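Local coordinates for protein nuclease NucT (Helicobacter pylori, PDB 6EHI) that belongs to the PLD-like family, carries the name of a nuclease, and forms an assembly of two subunits, each built round a mixed beta sheet, at residues Y151-K154 with M155-S158; K126-F129 with E130-E134; E143-L146 with K147-Y151. The protein carries 1 engineered substitution. All coordinates share one frame; numbering follows the deposited sequence.

Contact 1 (Y151-K154 with M155-S158); sequences YYQK and MLES
A first torsion of -171° turns the ring of Tyr152 opposite its own backbone N, while Leu156, with chi1 at -144° and so well off a staggered position, extends both methyls to meet it. The two side chains meet at a slant, CE2 of Tyr152 lying 3.9 Å from CD2 of Leu156 and 4.1 Å from its CD1, so one corner of the phenol touches both branches of the leucine. Met155 runs its CG past Tyr151 O, at 3.4 Å, and also meets Tyr14 of the second subunit. Beneath these contacts runs ordinary alpha-helical bonding, with Leu156 N reaching Tyr152 O at 2.8 Å. Further along it slackens: Lys154 O receives only weak bonds, from Glu157 N and from Ser158 N. A water bridges the outer side, giving one proton to Gln153 O (2.7 Å) and the other to Glu157 OE2 (3.1 Å), which ties an acidic side chain to the backbone one turn earlier. As in other PLD-like proteins, the helix packs on the central sheet. Leu156 rests on Cys89, which is disulfide-linked to Cys159. Tyr152 packs on Gln61 and Ile63 of strand 59-65, and its OH bonds Ile36 O in strand 33-38, while Met155 touches Ile63 as well as Leu91 of strand 86-91.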
ATOM      1  N   TYR A 151      -3.445 -15.969  -5.542  1.00 15.99           N
ATOM      2  CA  TYR A 151      -3.990 -14.956  -6.385  1.00 15.07           C
ATOM      3  C   TYR A 151      -2.909 -14.417  -7.291  1.00 16.29           C
ATOM      4  O   TYR A 151      -3.276 -13.894  -8.264  1.00 16.78           O
ATOM      5  CB  TYR A 151      -4.639 -13.846  -5.600  1.00 16.33           C
ATOM      6  CG  TYR A 151      -5.965 -14.250  -4.959  1.00 15.63           C
ATOM      7  CD1 TYR A 151      -7.076 -14.358  -5.697  1.00 18.37           C
ATOM      8  CD2 TYR A 151      -6.041 -14.493  -3.621  1.00 17.02           C
ATOM      9  CE1 TYR A 151      -8.298 -14.727  -5.139  1.00 19.23           C
ATOM     10  CE2 TYR A 151      -7.256 -14.916  -3.032  1.00 16.42           C
ATOM     11  CZ  TYR A 151      -8.366 -14.996  -3.808  1.00 17.09           C
ATOM     12  OH  TYR A 151      -9.636 -15.376  -3.391  1.00 18.17           O
ATOM     13  N   TYR A 152      -1.666 -14.509  -6.893  1.00 16.56           N
ATOM     14  CA  TYR A 152      -0.573 -14.080  -7.775  1.00 15.12           C
ATOM     15  C   TYR A 152      -0.632 -14.878  -9.115  1.00 15.89           C
ATOM     16  O   TYR A 152      -0.547 -14.320 -10.226  1.00 17.52           O
ATOM     17  CB  TYR A 152       0.771 -14.229  -7.104  1.00 17.64           C
ATOM     18  CG  TYR A 152       1.859 -13.584  -7.956  1.00 17.63           C
ATOM     19  CD1 TYR A 152       2.173 -12.245  -7.853  1.00 17.20           C
ATOM     20  CD2 TYR A 152       2.499 -14.301  -8.939  1.00 17.05           C
ATOM     21  CE1 TYR A 152       3.163 -11.667  -8.647  1.00 17.61           C
ATOM     22  CE2 TYR A 152       3.502 -13.739  -9.709  1.00 17.10           C
ATOM     23  CZ  TYR A 152       3.841 -12.401  -9.583  1.00 15.87           C
ATOM     24  OH  TYR A 152       4.805 -11.811 -10.384  1.00 15.79           O
ATOM     25  N   GLN A 153      -0.766 -16.163  -9.001  1.00 17.41           N
ATOM     26  CA  GLN A 153      -0.947 -17.043 -10.188  1.00 19.60           C
ATOM     27  C   GLN A 153      -2.098 -16.691 -11.057  1.00 18.47           C
ATOM     28  O   GLN A 153      -1.944 -16.677 -12.289  1.00 22.22           O
ATOM     29  CB  GLN A 153      -1.073 -18.504  -9.713  1.00 22.49           C
ATOM     30  CG  GLN A 153       0.227 -19.034  -9.117  1.00 24.81           C
ATOM     31  CD  GLN A 153       1.473 -18.829  -9.974  1.00 28.49           C
ATOM     32  OE1 GLN A 153       1.619 -19.453 -11.004  1.00 32.59           O
ATOM     33  NE2 GLN A 153       2.349 -17.932  -9.566  1.00 30.44           N
ATOM     34  N   LYS A 154      -3.228 -16.296 -10.457  1.00 18.04           N
ATOM     35  CA  LYS A 154      -4.379 -15.813 -11.214  1.00 20.02           C
ATOM     36  C   LYS A 154      -4.058 -14.491 -11.933  1.00 20.80           C
ATOM     37  O   LYS A 154      -4.343 -14.329 -13.113  1.00 18.12           O
ATOM     38  CB  LYS A 154      -5.632 -15.595 -10.325  1.00 24.20           C
ATOM     39  CG  LYS A 154      -6.309 -16.890  -9.855  1.00 29.76           C
ATOM     40  CD  LYS A 154      -7.728 -16.713  -9.316  1.00 33.63           C
ATOM     41  CE  LYS A 154      -8.652 -15.766 -10.075  1.00 35.28           C
ATOM     42  NZ  LYS A 154      -9.499 -16.332 -11.158  1.00 37.75           N
ATOM     43  N   MET A 155      -3.386 -13.573 -11.199  1.00 16.30           N
ATOM     44  CA  MET A 155      -2.908 -12.361 -11.843  1.00 15.64           C
ATOM     45  C   MET A 155      -2.004 -12.659 -13.054  1.00 16.32           C
ATOM     46  O   MET A 155      -2.086 -11.932 -14.100  1.00 17.52           O
ATOM     47  CB  MET A 155      -2.178 -11.468 -10.857  1.00 14.92           C
ATOM     48  CG  MET A 155      -3.213 -10.951  -9.866  1.00 15.45           C
ATOM     49  SD  MET A 155      -2.413 -10.020  -8.517  1.00 17.27           S
ATOM     50  CE  MET A 155      -1.873  -8.583  -9.393  1.00 14.62           C
ATOM     51  N   LEU A 156      -1.100 -13.577 -12.888  1.00 17.77           N
ATOM     52  CA  LEU A 156      -0.107 -13.903 -13.911  1.00 19.88           C
ATOM     53  C   LEU A 156      -0.784 -14.377 -15.173  1.00 22.74           C
ATOM     54  O   LEU A 156      -0.335 -14.100 -16.298  1.00 24.09           O
ATOM     55  CB  LEU A 156       0.815 -15.008 -13.382  1.00 24.04           C
ATOM     56  CG  LEU A 156       2.280 -14.976 -13.775  1.00 30.54           C
ATOM     57  CD1 LEU A 156       2.976 -13.632 -13.794  1.00 29.09           C
ATOM     58  CD2 LEU A 156       3.005 -15.963 -12.823  1.00 36.05           C
ATOM     59  N   GLU A 157      -1.910 -15.061 -15.027  1.00 25.54           N
ATOM     60  CA  GLU A 157      -2.700 -15.506 -16.231  1.00 26.34           C
ATOM     61  C   GLU A 157      -3.445 -14.440 -16.959  1.00 27.91           C
ATOM     62  O   GLU A 157      -3.883 -14.687 -18.088  1.00 27.23           O
ATOM     63  CB  GLU A 157      -3.722 -16.608 -15.906  1.00 40.23           C
ATOM     64  CG  GLU A 157      -3.243 -18.047 -15.808  1.00 48.05           C
ATOM     65  CD  GLU A 157      -4.181 -18.909 -14.953  1.00 52.60           C
ATOM     66  OE1 GLU A 157      -5.423 -18.827 -15.124  1.00 55.23           O
ATOM     67  OE2 GLU A 157      -3.670 -19.685 -14.121  1.00 58.17           O
ATOM     68  N   SER A 158      -3.680 -13.267 -16.328  1.00 19.96           N
ATOM     69  CA  SER A 158      -4.245 -12.120 -17.002  1.00 18.99           C
ATOM     70  C   SER A 158      -3.257 -11.110 -17.571  1.00 16.68           C
ATOM     71  O   SER A 158      -3.677 -10.242 -18.301  1.00 18.38           O
ATOM     72  CB  SER A 158      -5.249 -11.425 -16.050  1.00 21.39           C
ATOM     73  OG  SER A 158      -6.129 -12.392 -15.438  1.00 23.22           O
TER
HETATM   74  O   HOH W   1      -0.828 -18.461 -13.953  1.00 37.52           O

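Contact 2 (K126-F129 with E130-E134); sequences KNAF and ENNYE
Lys126 and Glu130, one helical turn apart, lie side by side and point the same way, the flank of the lysine chain running along the carboxylate. CE of Lys126 comes within 3.2 Å of Glu130 OE2, but NZ curls past to 4.2 Å from the same oxygen, beyond a salt bridge; attraction between the charges probably acts at a distance here. The next pair behaves differently. The amides of Asn127 and Asn131 are turned against each other, their planes 51° apart, a twist that goes with a weak bond from Asn131 ND2 to Asn127 OD1 (3.3 Å). That oxygen also bonds Tyr101 OH of the second subunit, while the backbones of the two asparagines are joined more firmly, Asn131 N to Asn127 O at 3.0 Å. Past the helix the chain doubles back. Glu134, bent at chi2 (-85°), brings OE2 3.5 Å from the methyl CB of Ala128, and Asn132 ND2 donates to that OE2 at 3.0 Å, nearly along its C-O axis and close to the plane of the amide; Asn132 OD1 is bonded by Ile104 N of the second subunit. The other oxygen of Glu134, OE1, is bound by Ser121 and by Asn106 of the second subunit, so both ends of this buried carboxylate have polar partners. A water 2.8 Å from both Ala128 O and Asn132 O spans the turn. This helical connection links strands 116-120 and 134-139, antiparallel neighbours in the sheet; Phe129 plugs against Ala19, Leu20 and Leu23 of helix 16-28, and Glu134 pairs by its backbone with Leu12 of strand 7-12.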
ATOM      1  N   LYS A 126      13.039   5.721  -5.588  1.00 20.23           N
ATOM      2  CA  LYS A 126      13.771   6.498  -4.618  1.00 22.01           C
ATOM      3  C   LYS A 126      12.775   7.398  -3.859  1.00 21.22           C
ATOM      4  O   LYS A 126      12.928   7.538  -2.630  1.00 27.58           O
ATOM      5  CB  LYS A 126      14.907   7.250  -5.300  1.00 26.57           C
ATOM      6  CG  LYS A 126      16.002   6.274  -5.742  1.00 33.09           C
ATOM      7  CD  LYS A 126      17.138   6.949  -6.527  1.00 39.35           C
ATOM      8  CE  LYS A 126      18.100   7.707  -5.645  1.00 42.76           C
ATOM      9  NZ  LYS A 126      18.465   8.947  -6.378  1.00 49.89           N
ATOM     10  N   ASN A 127      11.756   7.957  -4.524  1.00 22.89           N
ATOM     11  CA  ASN A 127      10.780   8.878  -3.916  1.00 23.74           C
ATOM     12  C   ASN A 127      10.163   8.279  -2.710  1.00 26.66           C
ATOM     13  O   ASN A 127      10.111   8.893  -1.653  1.00 22.22           O
ATOM     14  CB  ASN A 127       9.702   9.339  -4.870  1.00 28.75           C
ATOM     15  CG  ASN A 127      10.135  10.503  -5.689  1.00 29.64           C
ATOM     16  OD1 ASN A 127      10.974  11.281  -5.252  1.00 43.01           O
ATOM     17  ND2 ASN A 127       9.641  10.607  -6.855  1.00 36.21           N
ATOM     18  N   ALA A 128       9.748   7.031  -2.844  1.00 21.95           N
ATOM     19  CA  ALA A 128       9.123   6.309  -1.726  1.00 22.26           C
ATOM     20  C   ALA A 128      10.093   5.991  -0.539  1.00 18.87           C
ATOM     21  O   ALA A 128       9.750   6.084   0.617  1.00 24.35           O
ATOM     22  CB  ALA A 128       8.505   5.054  -2.326  1.00 20.86           C
ATOM     23  N   PHE A 129      11.337   5.628  -0.824  1.00 19.13           N
ATOM     24  CA  PHE A 129      12.285   5.229   0.123  1.00 20.34           C
ATOM     25  C   PHE A 129      13.130   6.406   0.679  1.00 22.15           C
ATOM     26  O   PHE A 129      13.995   6.211   1.530  1.00 22.66           O
ATOM     27  CB  PHE A 129      13.103   4.103  -0.452  1.00 20.57           C
ATOM     28  CG  PHE A 129      12.401   2.806  -0.441  1.00 19.81           C
ATOM     29  CD1 PHE A 129      12.310   2.134   0.712  1.00 19.02           C
ATOM     30  CD2 PHE A 129      11.764   2.282  -1.588  1.00 19.58           C
ATOM     31  CE1 PHE A 129      11.683   0.965   0.800  1.00 18.38           C
ATOM     32  CE2 PHE A 129      11.122   1.081  -1.518  1.00 21.12           C
ATOM     33  CZ  PHE A 129      11.074   0.411  -0.340  1.00 20.26           C
ATOM     34  N   GLU A 130      12.891   7.609   0.168  1.00 22.49           N
ATOM     35  CA  GLU A 130      13.685   8.779   0.628  1.00 22.74           C
ATOM     36  C   GLU A 130      12.829   9.896   1.131  1.00 23.40           C
ATOM     37  O   GLU A 130      13.255  10.529   2.070  1.00 25.16           O
ATOM     38  CB  GLU A 130      14.578   9.291  -0.526  1.00 24.85           C
ATOM     39  CG  GLU A 130      15.617   8.257  -0.923  1.00 25.32           C
ATOM     40  CD  GLU A 130      16.505   8.620  -2.105  1.00 29.82           C
ATOM     41  OE1 GLU A 130      16.492   9.792  -2.539  1.00 33.36           O
ATOM     42  OE2 GLU A 130      17.236   7.697  -2.571  1.00 32.35           O
ATOM     43  N   ASN A 131      11.695  10.189   0.503  1.00 21.12           N
ATOM     44  CA  ASN A 131      10.943  11.401   0.781  1.00 22.34           C
ATOM     45  C   ASN A 131       9.497  11.238   1.343  1.00 24.06           C
ATOM     46  O   ASN A 131       8.909  12.196   1.831  1.00 23.76           O
ATOM     47  CB  ASN A 131      10.890  12.210  -0.507  1.00 25.82           C
ATOM     48  CG  ASN A 131      12.269  12.382  -1.145  1.00 22.82           C
ATOM     49  OD1 ASN A 131      13.304  12.541  -0.443  1.00 27.97           O
ATOM     50  ND2 ASN A 131      12.298  12.307  -2.455  1.00 27.56           N
ATOM     51  N   ASN A 132       8.933  10.027   1.283  1.00 19.37           N
ATOM     52  CA  ASN A 132       7.515   9.858   1.511  1.00 16.62           C
ATOM     53  C   ASN A 132       7.231   9.274   2.841  1.00 15.91           C
ATOM     54  O   ASN A 132       8.105   8.640   3.408  1.00 16.59           O
ATOM     55  CB  ASN A 132       6.926   8.880   0.444  1.00 19.34           C
ATOM     56  CG  ASN A 132       6.879   9.486  -0.943  1.00 20.15           C
ATOM     57  OD1 ASN A 132       7.148  10.668  -1.150  1.00 19.97           O
ATOM     58  ND2 ASN A 132       6.515   8.645  -1.946  1.00 22.46           N
ATOM     59  N   TYR A 133       6.031   9.573   3.323  1.00 13.74           N
ATOM     60  CA  TYR A 133       5.437   8.726   4.399  1.00 15.15           C
ATOM     61  C   TYR A 133       4.897   7.474   3.675  1.00 15.99           C
ATOM     62  O   TYR A 133       4.163   7.551   2.689  1.00 15.23           O
ATOM     63  CB  TYR A 133       4.366   9.419   5.252  1.00 16.05           C
ATOM     64  CG  TYR A 133       4.889  10.577   6.058  1.00 17.44           C
ATOM     65  CD1 TYR A 133       5.041  11.851   5.475  1.00 18.94           C
ATOM     66  CD2 TYR A 133       5.216  10.419   7.359  1.00 16.95           C
ATOM     67  CE1 TYR A 133       5.485  12.918   6.247  1.00 20.20           C
ATOM     68  CE2 TYR A 133       5.740  11.457   8.072  1.00 18.25           C
ATOM     69  CZ  TYR A 133       5.868  12.694   7.527  1.00 20.33           C
ATOM     70  OH  TYR A 133       6.389  13.744   8.253  1.00 20.58           O
ATOM     71  N   GLU A 134       5.233   6.337   4.219  1.00 14.99           N
ATOM     72  CA  GLU A 134       4.779   5.074   3.637  1.00 15.07           C
ATOM     73  C   GLU A 134       4.695   4.117   4.759  1.00 13.53           C
ATOM     74  O   GLU A 134       5.282   4.336   5.850  1.00 15.35           O
ATOM     75  CB  GLU A 134       5.831   4.492   2.641  1.00 14.53           C
ATOM     76  CG  GLU A 134       6.186   5.415   1.516  1.00 15.37           C
ATOM     77  CD  GLU A 134       5.257   5.372   0.313  1.00 17.55           C
ATOM     78  OE1 GLU A 134       4.148   4.785   0.329  1.00 17.89           O
ATOM     79  OE2 GLU A 134       5.589   6.079  -0.659  1.00 21.78           O
TER
HETATM   80  O   HOH W   2      10.559   7.511   2.890  1.00 19.10           O

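Contact 3 (E143-L146 with K147-Y151); sequences ETIL and KAKSY
Glu143 meets Lys147 through the backbone, its O accepting from Lys147 N at 3.0 Å, and the CB of the lysine lies 3.5 Å from that same oxygen. The charged ends do not follow: with chi1 at 165° and a later bend at chi3, the lysine chain heads elsewhere, and NZ forms a salt bridge to Glu15 of the second subunit and a hydrogen bond to Leu9 O of that chain. On its way, CG of Lys147 lies in the plane of the Tyr151 ring at its edge, and that ring in turn meets Tyr14 of the second subunit with planes about 25° apart. Thr144 comes next. Its O takes the N-H of Ala148 at 2.9 Å and has the methyl of Ala148 at 3.4 Å, whereas OG1 turns back to Asp141 OD2, just ahead of the helix. These steps of four residues are the classical alpha-helical pattern, and helix 142-158 illustrates how an amphipathic helix covers one side of the mixed sheet in a PLD-like fold: Thr144 and Ile145 press on Val117 of strand 116-120, and Ala148 on Ile111 of strand 108-112. Ile145 O accepts from Lys149 N at 2.9 Å, the donor arriving almost in line with the carbonyl bond. Farther out, CG2 of Ile145 and CD of Lys149 approach only loosely, at 4.4 Å; the lysine also touches Ile111, and its NZ makes a weak hydrogen bond to Asp113 O. Leu146, on the exposed side, has its O bonded by Ser150 N at 3.0 Å, with CB of Ser150 lying 3.5 Å from that oxygen.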
ATOM      1  N   GLU A 143      -0.513 -18.491   6.069  1.00 24.90           N
ATOM      2  CA  GLU A 143      -1.808 -18.312   5.456  1.00 24.76           C
ATOM      3  C   GLU A 143      -1.791 -17.132   4.515  1.00 20.97           C
ATOM      4  O   GLU A 143      -2.317 -17.236   3.379  1.00 22.05           O
ATOM      5  CB  GLU A 143      -2.976 -18.192   6.487  1.00 27.80           C
ATOM      6  CG  GLU A 143      -4.329 -18.318   5.806  1.00 31.29           C
ATOM      7  CD  GLU A 143      -5.513 -18.258   6.743  1.00 35.58           C
ATOM      8  OE1 GLU A 143      -5.265 -18.154   7.973  1.00 34.79           O
ATOM      9  OE2 GLU A 143      -6.671 -18.254   6.216  1.00 32.87           O
ATOM     10  N   THR A 144      -1.199 -16.012   4.961  1.00 18.67           N
ATOM     11  CA  THR A 144      -1.062 -14.810   4.060  1.00 16.89           C
ATOM     12  C   THR A 144      -0.202 -15.126   2.836  1.00 16.69           C
ATOM     13  O   THR A 144      -0.570 -14.738   1.720  1.00 18.39           O
ATOM     14  CB  THR A 144      -0.406 -13.716   4.856  1.00 17.12           C
ATOM     15  OG1 THR A 144      -1.191 -13.447   5.979  1.00 19.80           O
ATOM     16  CG2 THR A 144      -0.262 -12.372   4.105  1.00 16.76           C
ATOM     17  N   ILE A 145       0.926 -15.791   3.043  1.00 17.07           N
ATOM     18  CA  ILE A 145       1.803 -16.169   1.932  1.00 19.93           C
ATOM     19  C   ILE A 145       1.068 -17.055   0.944  1.00 17.65           C
ATOM     20  O   ILE A 145       1.113 -16.806  -0.266  1.00 19.26           O
ATOM     21  CB  ILE A 145       3.167 -16.789   2.368  1.00 19.72           C
ATOM     22  CG1 ILE A 145       4.004 -15.759   3.113  1.00 21.59           C
ATOM     23  CG2 ILE A 145       3.943 -17.337   1.152  1.00 20.64           C
ATOM     24  CD1 ILE A 145       5.140 -16.243   4.031  1.00 24.25           C
ATOM     25  N   LEU A 146       0.387 -18.120   1.400  1.00 18.07           N
ATOM     26  CA  LEU A 146      -0.348 -19.036   0.471  1.00 20.18           C
ATOM     27  C   LEU A 146      -1.427 -18.301  -0.287  1.00 18.27           C
ATOM     28  O   LEU A 146      -1.667 -18.523  -1.474  1.00 21.01           O
ATOM     29  CB  LEU A 146      -0.961 -20.247   1.203  1.00 23.66           C
ATOM     30  CG  LEU A 146       0.063 -21.150   1.842  1.00 26.33           C
ATOM     31  CD1 LEU A 146      -0.645 -22.139   2.773  1.00 27.23           C
ATOM     32  CD2 LEU A 146       0.899 -21.895   0.804  1.00 28.58           C
ATOM     33  N   LYS A 147      -2.164 -17.429   0.389  1.00 14.95           N
ATOM     34  CA  LYS A 147      -3.161 -16.733  -0.307  1.00 16.84           C
ATOM     35  C   LYS A 147      -2.509 -15.755  -1.368  1.00 15.09           C
ATOM     36  O   LYS A 147      -2.997 -15.709  -2.520  1.00 16.53           O
ATOM     37  CB  LYS A 147      -4.029 -15.919   0.654  1.00 17.24           C
ATOM     38  CG  LYS A 147      -4.904 -14.861  -0.024  1.00 21.52           C
ATOM     39  CD  LYS A 147      -5.915 -14.187   0.878  1.00 23.37           C
ATOM     40  CE  LYS A 147      -7.177 -14.992   1.087  1.00 24.47           C
ATOM     41  NZ  LYS A 147      -8.259 -14.179   1.735  1.00 22.51           N
ATOM     42  N   ALA A 148      -1.468 -15.045  -0.988  1.00 15.54           N
ATOM     43  CA  ALA A 148      -0.836 -14.124  -1.925  1.00 17.24           C
ATOM     44  C   ALA A 148      -0.316 -14.905  -3.142  1.00 17.18           C
ATOM     45  O   ALA A 148      -0.566 -14.447  -4.244  1.00 18.62           O
ATOM     46  CB  ALA A 148       0.252 -13.375  -1.286  1.00 15.25           C
ATOM     47  N   LYS A 149       0.252 -16.107  -2.916  1.00 17.60           N
ATOM     48  CA  LYS A 149       0.699 -16.974  -4.025  1.00 18.87           C
ATOM     49  C   LYS A 149      -0.457 -17.405  -4.925  1.00 16.69           C
ATOM     50  O   LYS A 149      -0.338 -17.342  -6.170  1.00 19.62           O
ATOM     51  CB  LYS A 149       1.541 -18.168  -3.583  1.00 18.93           C
ATOM     52  CG  LYS A 149       2.988 -17.812  -3.252  1.00 26.68           C
ATOM     53  CD  LYS A 149       3.812 -19.053  -2.884  1.00 29.26           C
ATOM     54  CE  LYS A 149       5.156 -19.030  -3.602  1.00 30.78           C
ATOM     55  NZ  LYS A 149       5.965 -20.252  -3.389  1.00 30.34           N
ATOM     56  N   SER A 150      -1.620 -17.749  -4.342  1.00 15.81           N
ATOM     57  CA  SER A 150      -2.715 -18.224  -5.137  1.00 16.60           C
ATOM     58  C   SER A 150      -3.273 -17.198  -6.088  1.00 16.83           C
ATOM     59  O   SER A 150      -3.529 -17.450  -7.296  1.00 18.62           O
ATOM     60  CB  SER A 150      -3.851 -18.782  -4.211  1.00 20.10           C
ATOM     61  OG  SER A 150      -4.999 -19.008  -4.994  1.00 22.33           O
ATOM     62  N   TYR A 151      -3.445 -15.969  -5.542  1.00 15.99           N
ATOM     63  CA  TYR A 151      -3.990 -14.956  -6.385  1.00 15.07           C
ATOM     64  C   TYR A 151      -2.909 -14.417  -7.291  1.00 16.29           C
ATOM     65  O   TYR A 151      -3.276 -13.894  -8.264  1.00 16.78           O
ATOM     66  CB  TYR A 151      -4.639 -13.846  -5.600  1.00 16.33           C
ATOM     67  CG  TYR A 151      -5.965 -14.250  -4.959  1.00 15.63           C
ATOM     68  CD1 TYR A 151      -7.076 -14.358  -5.697  1.00 18.37           C
ATOM     69  CD2 TYR A 151      -6.041 -14.493  -3.621  1.00 17.02           C
ATOM     70  CE1 TYR A 151      -8.298 -14.727  -5.139  1.00 19.23           C
ATOM     71  CE2 TYR A 151      -7.256 -14.916  -3.032  1.00 16.42           C
ATOM     72  CZ  TYR A 151      -8.366 -14.996  -3.808  1.00 17.09           C
ATOM     73  OH  TYR A 151      -9.636 -15.376  -3.391  1.00 18.17           O
TER

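Contacts 1 and 3 are consecutive portions of helix 142-158, sharing Tyr151, with centres 11 Å apart; contact 2 lies on the opposite side of the chain's centre, its own centre about 28 Å from that of contact 1. The helical pair is only partly buried: one flank is apolar and covers strands, contact 3 over 108-112 and 116-120, contact 1 over 59-65 and 86-91, while the other side is partly exposed and in part meets the second subunit. Regular backbone bonding dominates both. Contact 2, more buried although it sits in a connection between strands, relies instead on amides and a carboxylate. Toward the second subunit, contact 2 uses largely polar bonds, contact 1 packing, and contact 3 packing plus the paired lysine Lys147.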